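Local coordinates for protein glucokinase (Streptomyces griseus, PDB 3VGL) that probably catalyses the ATP-dependent phosphorylation of D-glucose to D-glucose 6-phosphate, as a zinc-containing sugar kinase of the ROK family, at residues R84-L88 with K89-E93; E38-V41 with D42-A46; A242-A245 with D246-S249; G50-G54 with H55-A59. All blocks are in the same frame, centred on the assembly; numbering follows the deposited sequence.

Interaction 1: R84-L88 with K89-E93; sequences RHEPL and KDKVE
Val92 N donates to Leu88 O at 3.0 Å, the shorter of the two backbone bonds that set the first turn of helix 88-96. The other runs from Lys91 N to Pro87 O, 3.1 Å, with a C=O...donor angle of 161°; Pro87 is the N-cap. Pro87 also centres an inverse gamma turn, evidenced by Leu88 N lying 2.8 Å from its acceptor Glu86 O, so the chain passes from the bulge at His85 and Glu86 straight into the helix. The aliphatic part of Lys91 runs past the N-cap carbonyl, CG resting 3.6 Å from Pro87 O. Its chain then bends at the last torsion (chi4 66°), which carries NZ alongside the proline ring, 3.5 Å from Pro87 CG. Glu86 crosses this lysine at about a right angle, and its OE1 meets Lys91 CD at 3.6 Å. Glu86 OE1 to Lys91 NZ is 4.6 Å, too long for a salt bridge, although the opposite charges probably still attract. On the buried side Leu88 CD1 and Val92 CG2 are 4.3 Å apart. Leu88 and Val92 pack between Ile44 of helix 37-52 and strand 100-104, at Val102 and Val100 respectively, while Glu86, in a G1 bulge with His85 opposite Val75, borders strand 75-77.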
loop_
_atom_site.group_PDB
_atom_site.type_symbol
_atom_site.label_atom_id
_atom_site.label_comp_id
_atom_site.label_asym_id
_atom_site.label_seq_id
_atom_site.Cartn_x
_atom_site.Cartn_y
_atom_site.Cartn_z
ATOM N N ARG A 84 5.063 29.034 10.555
ATOM C CA ARG A 84 4.380 28.400 11.677
ATOM C C ARG A 84 3.709 29.518 12.465
ATOM O O ARG A 84 4.401 30.342 13.059
ATOM C CB ARG A 84 5.360 27.624 12.577
ATOM C CG ARG A 84 6.010 26.374 11.948
ATOM C CD ARG A 84 5.003 25.254 11.751
ATOM N NE ARG A 84 5.608 24.041 11.207
ATOM C CZ ARG A 84 5.787 23.805 9.909
ATOM N NH1 ARG A 84 5.445 24.714 8.996
ATOM N NH2 ARG A 84 6.340 22.658 9.529
ATOM N N HIS A 85 2.373 29.529 12.470
ATOM C CA HIS A 85 1.581 30.576 13.138
ATOM C C HIS A 85 2.083 31.967 12.722
ATOM O O HIS A 85 2.323 32.858 13.562
ATOM C CB HIS A 85 1.587 30.387 14.675
ATOM C CG HIS A 85 0.750 29.241 15.164
ATOM N ND1 HIS A 85 0.480 29.048 16.498
ATOM C CD2 HIS A 85 0.121 28.230 14.510
ATOM C CE1 HIS A 85 -0.264 27.969 16.653
ATOM N NE2 HIS A 85 -0.503 27.457 15.461
ATOM N N GLU A 86 2.214 32.154 11.411
ATOM C CA GLU A 86 2.735 33.391 10.837
ATOM C C GLU A 86 1.643 34.472 10.657
ATOM O O GLU A 86 0.731 34.304 9.844
ATOM C CB GLU A 86 3.420 33.084 9.493
ATOM C CG GLU A 86 3.896 34.312 8.685
ATOM C CD GLU A 86 5.195 34.920 9.222
ATOM O OE1 GLU A 86 5.691 35.900 8.627
ATOM O OE2 GLU A 86 5.719 34.403 10.234
ATOM N N PRO A 87 1.744 35.601 11.400
ATOM C CA PRO A 87 0.764 36.684 11.277
ATOM C C PRO A 87 0.991 37.529 10.021
ATOM O O PRO A 87 1.397 38.703 10.070
ATOM C CB PRO A 87 0.981 37.494 12.564
ATOM C CG PRO A 87 2.402 37.309 12.876
ATOM C CD PRO A 87 2.771 35.906 12.416
ATOM N N LEU A 88 0.674 36.931 8.886
ATOM C CA LEU A 88 0.979 37.530 7.613
ATOM C C LEU A 88 0.188 38.809 7.351
ATOM O O LEU A 88 0.743 39.785 6.856
ATOM C CB LEU A 88 0.748 36.486 6.512
ATOM C CG LEU A 88 1.464 36.732 5.191
ATOM C CD1 LEU A 88 2.992 36.833 5.342
ATOM C CD2 LEU A 88 1.120 35.592 4.254
ATOM N N LYS A 89 -1.104 38.796 7.679
ATOM C CA LYS A 89 -1.941 39.986 7.516
ATOM C C LYS A 89 -1.329 41.188 8.232
ATOM O O LYS A 89 -1.153 42.248 7.635
ATOM C CB LYS A 89 -3.350 39.741 8.050
ATOM C CG LYS A 89 -4.210 41.016 8.138
ATOM C CD LYS A 89 -5.618 40.681 8.570
ATOM C CE LYS A 89 -6.430 41.946 8.797
ATOM N NZ LYS A 89 -7.877 41.629 8.783
ATOM N N ASP A 90 -0.991 40.995 9.503
ATOM C CA ASP A 90 -0.474 42.095 10.323
ATOM C C ASP A 90 0.842 42.632 9.782
ATOM O O ASP A 90 1.028 43.844 9.687
ATOM C CB ASP A 90 -0.301 41.653 11.774
ATOM C CG ASP A 90 -1.626 41.417 12.480
ATOM O OD1 ASP A 90 -2.685 41.820 11.947
ATOM O OD2 ASP A 90 -1.607 40.828 13.581
ATOM N N LYS A 91 1.750 41.723 9.425
ATOM C CA LYS A 91 3.069 42.109 8.928
ATOM C C LYS A 91 3.012 42.870 7.603
ATOM O O LYS A 91 3.716 43.859 7.412
ATOM C CB LYS A 91 3.978 40.881 8.808
ATOM C CG LYS A 91 4.525 40.388 10.131
ATOM C CD LYS A 91 5.487 39.231 9.913
ATOM C CE LYS A 91 6.390 39.026 11.127
ATOM N NZ LYS A 91 5.615 38.596 12.313
ATOM N N VAL A 92 2.161 42.416 6.689
ATOM C CA VAL A 92 2.039 43.074 5.396
ATOM C C VAL A 92 1.266 44.398 5.517
ATOM O O VAL A 92 1.595 45.371 4.832
ATOM C CB VAL A 92 1.421 42.124 4.341
ATOM C CG1 VAL A 92 1.221 42.850 3.006
ATOM C CG2 VAL A 92 2.329 40.903 4.167
ATOM N N GLU A 93 0.251 44.436 6.382
ATOM C CA GLU A 93 -0.545 45.665 6.560
ATOM C C GLU A 93 0.322 46.792 7.072
ATOM O O GLU A 93 0.246 47.919 6.582
ATOM C CB GLU A 93 -1.735 45.453 7.497
ATOM C CG GLU A 93 -2.943 44.932 6.767
ATOM C CD GLU A 93 -4.203 44.858 7.605
ATOM O OE1 GLU A 93 -4.142 45.015 8.848
ATOM O OE2 GLU A 93 -5.266 44.622 7.002
#

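Interaction 2: E38-V41 with D42-A46; sequences EGIV and DAICA
The alpha helix 37-52 spans the crossover from strand 29-32 to strand 57-64 in the first five-stranded sheet, whose 3-2-1-4-5 strand order fits the actin-like ATPase fold of the ROK family. Residues 38-46 are regular helix, on the evidence of four successive i to i+4 bonds, of which the shortest is Ile44 N to Ile40 O at 2.8 Å, its C=O...donor angle 161°. Glu38 O takes two donors: Asp42 N at 3.1 Å and a water at 2.7 Å, which also donates to Asp42 OD1 at 3.2 Å. This bridge is possible because the Asp42 carboxylate turns back along the helix: with CG beside its own backbone N (chi1 -71°), the group lies over Glu38 O, and OD1 and OD2 are equally far from that oxygen. OD1 has a stronger partner beyond this turn, a salt bridge to Arg95 NH1 of helix 88-96, so the water and the arginine share one carboxylate oxygen on the outer flank. The inner flank is apolar. Ile44 folds its CG1 close over Ile40 O, and its CD1 meets the branch methyl Ile40 CG2 at 3.9 Å, the two side chains crossing at a slant. Ile44 continues onto Leu88 and Val92, whereas Ile40 reaches Pro34, Ile81 and Trp83. A looser apolar contact marks the side next to Arg95, where Cys45 points its sulfur back along the helix and Val41 CG1 stands 4.5 Å from Cys45 SG.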
loop_
_atom_site.group_PDB
_atom_site.type_symbol
_atom_site.label_atom_id
_atom_site.label_comp_id
_atom_site.label_asym_id
_atom_site.label_seq_id
_atom_site.Cartn_x
_atom_site.Cartn_y
_atom_site.Cartn_z
ATOM N N GLU A 38 10.883 36.160 6.917
ATOM C CA GLU A 38 11.206 37.585 6.837
ATOM C C GLU A 38 11.516 38.002 5.392
ATOM O O GLU A 38 11.079 39.065 4.930
ATOM C CB GLU A 38 12.367 37.940 7.792
ATOM C CG GLU A 38 12.069 37.689 9.288
ATOM C CD GLU A 38 11.935 36.195 9.692
ATOM O OE1 GLU A 38 12.487 35.282 9.012
ATOM O OE2 GLU A 38 11.266 35.936 10.723
ATOM N N GLY A 39 12.257 37.156 4.680
ATOM C CA GLY A 39 12.539 37.378 3.269
ATOM C C GLY A 39 11.270 37.350 2.436
ATOM O O GLY A 39 11.137 38.115 1.479
ATOM N N ILE A 40 10.333 36.477 2.810
ATOM C CA ILE A 40 9.027 36.423 2.125
ATOM C C ILE A 40 8.235 37.716 2.311
ATOM O O ILE A 40 7.644 38.218 1.358
ATOM C CB ILE A 40 8.177 35.179 2.546
ATOM C CG1 ILE A 40 8.830 33.907 2.004
ATOM C CG2 ILE A 40 6.710 35.310 2.043
ATOM C CD1 ILE A 40 8.330 32.625 2.671
ATOM N N VAL A 41 8.229 38.276 3.520
ATOM C CA VAL A 41 7.543 39.561 3.703
ATOM C C VAL A 41 8.169 40.649 2.823
ATOM O O VAL A 41 7.446 41.409 2.174
ATOM C CB VAL A 41 7.433 39.995 5.188
ATOM C CG1 VAL A 41 6.794 41.396 5.309
ATOM C CG2 VAL A 41 6.631 38.978 5.994
ATOM N N ASP A 42 9.502 40.694 2.756
ATOM C CA ASP A 42 10.199 41.628 1.860
ATOM C C ASP A 42 9.762 41.447 0.404
ATOM O O ASP A 42 9.487 42.427 -0.281
ATOM C CB ASP A 42 11.720 41.455 1.937
ATOM C CG ASP A 42 12.321 41.955 3.252
ATOM O OD1 ASP A 42 11.657 42.686 4.015
ATOM O OD2 ASP A 42 13.491 41.618 3.507
ATOM N N ALA A 43 9.706 40.188 -0.052
ATOM C CA ALA A 43 9.318 39.860 -1.419
ATOM C C ALA A 43 7.863 40.217 -1.710
ATOM O O ALA A 43 7.544 40.655 -2.812
ATOM C CB ALA A 43 9.562 38.381 -1.698
ATOM N N ILE A 44 6.985 40.014 -0.728
ATOM C CA ILE A 44 5.580 40.428 -0.872
ATOM C C ILE A 44 5.501 41.929 -1.085
ATOM O O ILE A 44 4.775 42.403 -1.954
ATOM C CB ILE A 44 4.717 40.060 0.341
ATOM C CG1 ILE A 44 4.583 38.540 0.465
ATOM C CG2 ILE A 44 3.331 40.713 0.257
ATOM C CD1 ILE A 44 4.051 38.092 1.820
ATOM N N CYS A 45 6.258 42.673 -0.293
ATOM C CA CYS A 45 6.288 44.122 -0.447
ATOM C C CYS A 45 6.818 44.550 -1.817
ATOM O O CYS A 45 6.263 45.472 -2.439
ATOM C CB CYS A 45 7.086 44.739 0.698
ATOM S SG CYS A 45 6.203 44.585 2.256
ATOM N N ALA A 46 7.864 43.876 -2.296
ATOM C CA ALA A 46 8.409 44.147 -3.634
ATOM C C ALA A 46 7.399 43.814 -4.735
ATOM O O ALA A 46 7.267 44.557 -5.719
ATOM C CB ALA A 46 9.683 43.372 -3.859
HETATM O O HOH W 1 10.595 41.140 6.662
#

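Interaction 3: A242-A245 with D246-S249; sequences AGLA and DLAS
Residues 242-249 hold alpha-helical backbone angles, and all four i to i+4 bonds from Asp246 N to Ala242 O through Ser249 N to Ala245 O are made. One is bent: Ala248 N lies 2.9 Å from Leu244 O with an N-H...O angle of 142°, and adds a weak second bond to Ala245 O at 3.1 Å. Asp246, its CG beside its own nitrogen (chi1 -72°), carries the carboxylate back over Ala242 O. A water donates to both, at 2.9 Å to Ala242 O and 2.7 Å to Asp246 OD1. OD1 also accepts the backbone N-H of Arg159 in the second subunit, so one oxygen serves helix and interface. Replacing Asp246 with alanine would probably leave the Arg159 amide of the partner chain without this acceptor and the water held by Ala242 O but not by a carboxylate. On another flank, Leu244 CD2 and Leu247 CD1 touch at 4.1 Å. These leucines lie against Phe256 of strand 255-259 and Ile128 of strand 125-130, and Leu244 also reaches helix 267-280 through Ile273 and Phe277. Ala242 and Ala245 meet Trp280 of that helix, while Ser249 packs on His157 of the second subunit; helix 227-251 thus lies between the chain's own sheet and the subunit interface.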
loop_
_atom_site.group_PDB
_atom_site.type_symbol
_atom_site.label_atom_id
_atom_site.label_comp_id
_atom_site.label_asym_id
_atom_site.label_seq_id
_atom_site.Cartn_x
_atom_site.Cartn_y
_atom_site.Cartn_z
ATOM N N ALA A 242 -7.118 9.236 -9.867
ATOM C CA ALA A 242 -7.626 8.399 -8.764
ATOM C C ALA A 242 -8.085 9.264 -7.606
ATOM O O ALA A 242 -9.130 8.997 -6.988
ATOM C CB ALA A 242 -6.573 7.391 -8.289
ATOM N N GLY A 243 -7.326 10.312 -7.299
ATOM C CA GLY A 243 -7.717 11.215 -6.230
ATOM C C GLY A 243 -8.974 11.992 -6.569
ATOM O O GLY A 243 -9.798 12.238 -5.697
ATOM N N LEU A 244 -9.107 12.451 -7.820
ATOM C CA LEU A 244 -10.352 13.115 -8.240
ATOM C C LEU A 244 -11.547 12.182 -8.118
ATOM O O LEU A 244 -12.649 12.620 -7.738
ATOM C CB LEU A 244 -10.267 13.622 -9.689
ATOM C CG LEU A 244 -9.375 14.844 -9.925
ATOM C CD1 LEU A 244 -9.465 15.206 -11.393
ATOM C CD2 LEU A 244 -9.741 16.052 -9.058
ATOM N N ALA A 245 -11.340 10.900 -8.428
ATOM C CA ALA A 245 -12.437 9.937 -8.218
ATOM C C ALA A 245 -12.806 9.855 -6.740
ATOM O O ALA A 245 -14.011 9.831 -6.397
ATOM C CB ALA A 245 -12.094 8.602 -8.798
ATOM N N ASP A 246 -11.812 9.845 -5.855
ATOM C CA ASP A 246 -12.121 9.913 -4.398
ATOM C C ASP A 246 -12.861 11.217 -4.017
ATOM O O ASP A 246 -13.805 11.218 -3.208
ATOM C CB ASP A 246 -10.853 9.770 -3.546
ATOM C CG ASP A 246 -10.276 8.337 -3.555
ATOM O OD1 ASP A 246 -10.970 7.380 -3.924
ATOM O OD2 ASP A 246 -9.085 8.208 -3.213
ATOM N N LEU A 247 -12.454 12.336 -4.612
ATOM C CA LEU A 247 -13.160 13.582 -4.330
ATOM C C LEU A 247 -14.599 13.560 -4.840
ATOM O O LEU A 247 -15.446 14.277 -4.273
ATOM C CB LEU A 247 -12.405 14.775 -4.920
ATOM C CG LEU A 247 -11.024 15.085 -4.331
ATOM C CD1 LEU A 247 -10.397 16.288 -5.056
ATOM C CD2 LEU A 247 -11.110 15.447 -2.859
ATOM N N ALA A 248 -14.869 12.793 -5.905
ATOM C CA ALA A 248 -16.254 12.627 -6.398
ATOM C C ALA A 248 -17.060 11.855 -5.362
ATOM O O ALA A 248 -18.247 12.177 -5.132
ATOM C CB ALA A 248 -16.286 11.913 -7.751
ATOM N N SER A 249 -16.425 10.840 -4.754
ATOM C CA SER A 249 -17.084 10.084 -3.658
ATOM C C SER A 249 -17.401 10.990 -2.484
ATOM O O SER A 249 -18.473 10.860 -1.877
ATOM C CB SER A 249 -16.224 8.913 -3.211
ATOM O OG SER A 249 -16.198 7.994 -4.268
HETATM O O HOH W 2 -9.889 6.288 -6.135
#

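Interaction 4: G50-G54 with H55-A59; sequences GASEG and HDVEA
The tight part of this contact is the type II turn from Ser52 to His55, closed by His55 N donating to Ser52 O at 2.9 Å with an N-H...O angle of 153°. Gly54 holds the third position at phi 87°, where a CB would press on the carbonyl oxygen of Glu53. Glu53 O approaches the imidazole obliquely, 3.1 Å from His55 CD2, while Gly54 O lies over one ring face, 3.8 Å from His55 CG. The ring is brought back beside the turn because CG sits next to the histidine's own nitrogen (chi1 -59°). Putting an alanine in place of His55 would probably open a gap beside Glu53 O and lose the ring's contacts with Val18 and Leu26. Looser contact follows: Ser52 OG, already hydrogen-bonded to Val48 O within the helix, only brushes Val57 CG2 at 3.8 Å. The solvent side holds still less, for Glu53 and Asp56 are both exposed, and the CB of Glu53 points away from residues 55-59. The turn thereby joins the end of helix 37-52 to strand 57-64: Ala51, Ser52 and Val57 all pack on Ile5 of strand 3-9, and Val57 and His55 both reach Val18 of strand 13-19.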
loop_
_atom_site.group_PDB
_atom_site.type_symbol
_atom_site.label_atom_id
_atom_site.label_comp_id
_atom_site.label_asym_id
_atom_site.label_seq_id
_atom_site.Cartn_x
_atom_site.Cartn_y
_atom_site.Cartn_z
ATOM N N GLY A 50 5.806 46.487 -7.259
ATOM C CA GLY A 50 5.976 46.256 -8.697
ATOM C C GLY A 50 4.671 46.145 -9.460
ATOM O O GLY A 50 4.492 46.771 -10.508
ATOM N N ALA A 51 3.740 45.343 -8.949
ATOM C CA ALA A 51 2.447 45.171 -9.623
ATOM C C ALA A 51 1.593 46.455 -9.578
ATOM O O ALA A 51 0.801 46.721 -10.486
ATOM C CB ALA A 51 1.703 44.014 -9.006
ATOM N N SER A 52 1.806 47.265 -8.538
ATOM C CA SER A 52 0.979 48.447 -8.301
ATOM C C SER A 52 1.382 49.625 -9.177
ATOM O O SER A 52 0.625 50.577 -9.262
ATOM C CB SER A 52 1.036 48.869 -6.828
ATOM O OG SER A 52 0.351 47.898 -6.035
ATOM N N GLU A 53 2.562 49.565 -9.804
ATOM C CA GLU A 53 3.060 50.675 -10.659
ATOM C C GLU A 53 1.999 51.150 -11.628
ATOM O O GLU A 53 1.518 50.368 -12.439
ATOM C CB GLU A 53 4.324 50.255 -11.439
ATOM C CG GLU A 53 4.954 51.341 -12.325
ATOM C CD GLU A 53 6.259 50.901 -13.015
ATOM O OE1 GLU A 53 6.668 49.725 -12.834
ATOM O OE2 GLU A 53 6.867 51.732 -13.741
ATOM N N GLY A 54 1.654 52.440 -11.549
ATOM C CA GLY A 54 0.662 53.040 -12.434
ATOM C C GLY A 54 -0.789 52.944 -12.021
ATOM O O GLY A 54 -1.660 53.508 -12.692
ATOM N N HIS A 55 -1.069 52.246 -10.922
ATOM C CA HIS A 55 -2.461 51.931 -10.603
ATOM C C HIS A 55 -2.859 52.404 -9.221
ATOM O O HIS A 55 -2.080 52.321 -8.282
ATOM C CB HIS A 55 -2.712 50.415 -10.711
ATOM C CG HIS A 55 -2.422 49.850 -12.069
ATOM N ND1 HIS A 55 -3.318 49.917 -13.117
ATOM C CD2 HIS A 55 -1.322 49.227 -12.554
ATOM C CE1 HIS A 55 -2.792 49.343 -14.183
ATOM N NE2 HIS A 55 -1.577 48.926 -13.873
ATOM N N ASP A 56 -4.101 52.865 -9.107
ATOM C CA ASP A 56 -4.677 53.207 -7.811
ATOM C C ASP A 56 -5.265 51.932 -7.179
ATOM O O ASP A 56 -6.271 51.404 -7.654
ATOM C CB ASP A 56 -5.772 54.268 -7.981
ATOM C CG ASP A 56 -5.248 55.584 -8.544
ATOM O OD1 ASP A 56 -4.125 56.011 -8.181
ATOM O OD2 ASP A 56 -5.979 56.205 -9.342
ATOM N N VAL A 57 -4.618 51.458 -6.117
ATOM C CA VAL A 57 -4.935 50.162 -5.485
ATOM C C VAL A 57 -5.543 50.331 -4.086
ATOM O O VAL A 57 -4.994 51.051 -3.248
ATOM C CB VAL A 57 -3.666 49.271 -5.412
ATOM C CG1 VAL A 57 -3.911 48.009 -4.586
ATOM C CG2 VAL A 57 -3.180 48.918 -6.814
ATOM N N GLU A 58 -6.641 49.615 -3.839
ATOM C CA GLU A 58 -7.481 49.772 -2.647
ATOM C C GLU A 58 -7.211 48.749 -1.531
ATOM O O GLU A 58 -7.420 49.030 -0.344
ATOM C CB GLU A 58 -8.936 49.644 -3.076
ATOM C CG GLU A 58 -9.945 50.288 -2.159
ATOM C CD GLU A 58 -11.058 50.973 -2.940
ATOM O OE1 GLU A 58 -11.710 50.300 -3.768
ATOM O OE2 GLU A 58 -11.280 52.184 -2.729
ATOM N N ALA A 59 -6.768 47.555 -1.917
ATOM C CA ALA A 59 -6.546 46.482 -0.950
ATOM C C ALA A 59 -5.598 45.457 -1.531
ATOM O O ALA A 59 -5.379 45.439 -2.737
ATOM C CB ALA A 59 -7.874 45.804 -0.592
#

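Overall arrangement
Followed from the N terminus, the contacts run in series as interactions 2, 4, 1 and 3; each is a local closure, and none nests in or crosses another. Interaction 2 spans the first turns of helix 37-52, and interaction 4 closes the turn at the end of that helix, their centres about 17 Å apart. Interaction 1 starts helix 88-96 beside the same helix: Leu88 CD1 meets Ile44 CD1 at 3.9 Å, so interactions 1 and 2 share one apolar interface over the first sheet. Interaction 3 stands apart, its centre about 37 Å from that of interaction 2 and across the chain's centre, where helix 227-251 joins the second sheet to another subunit.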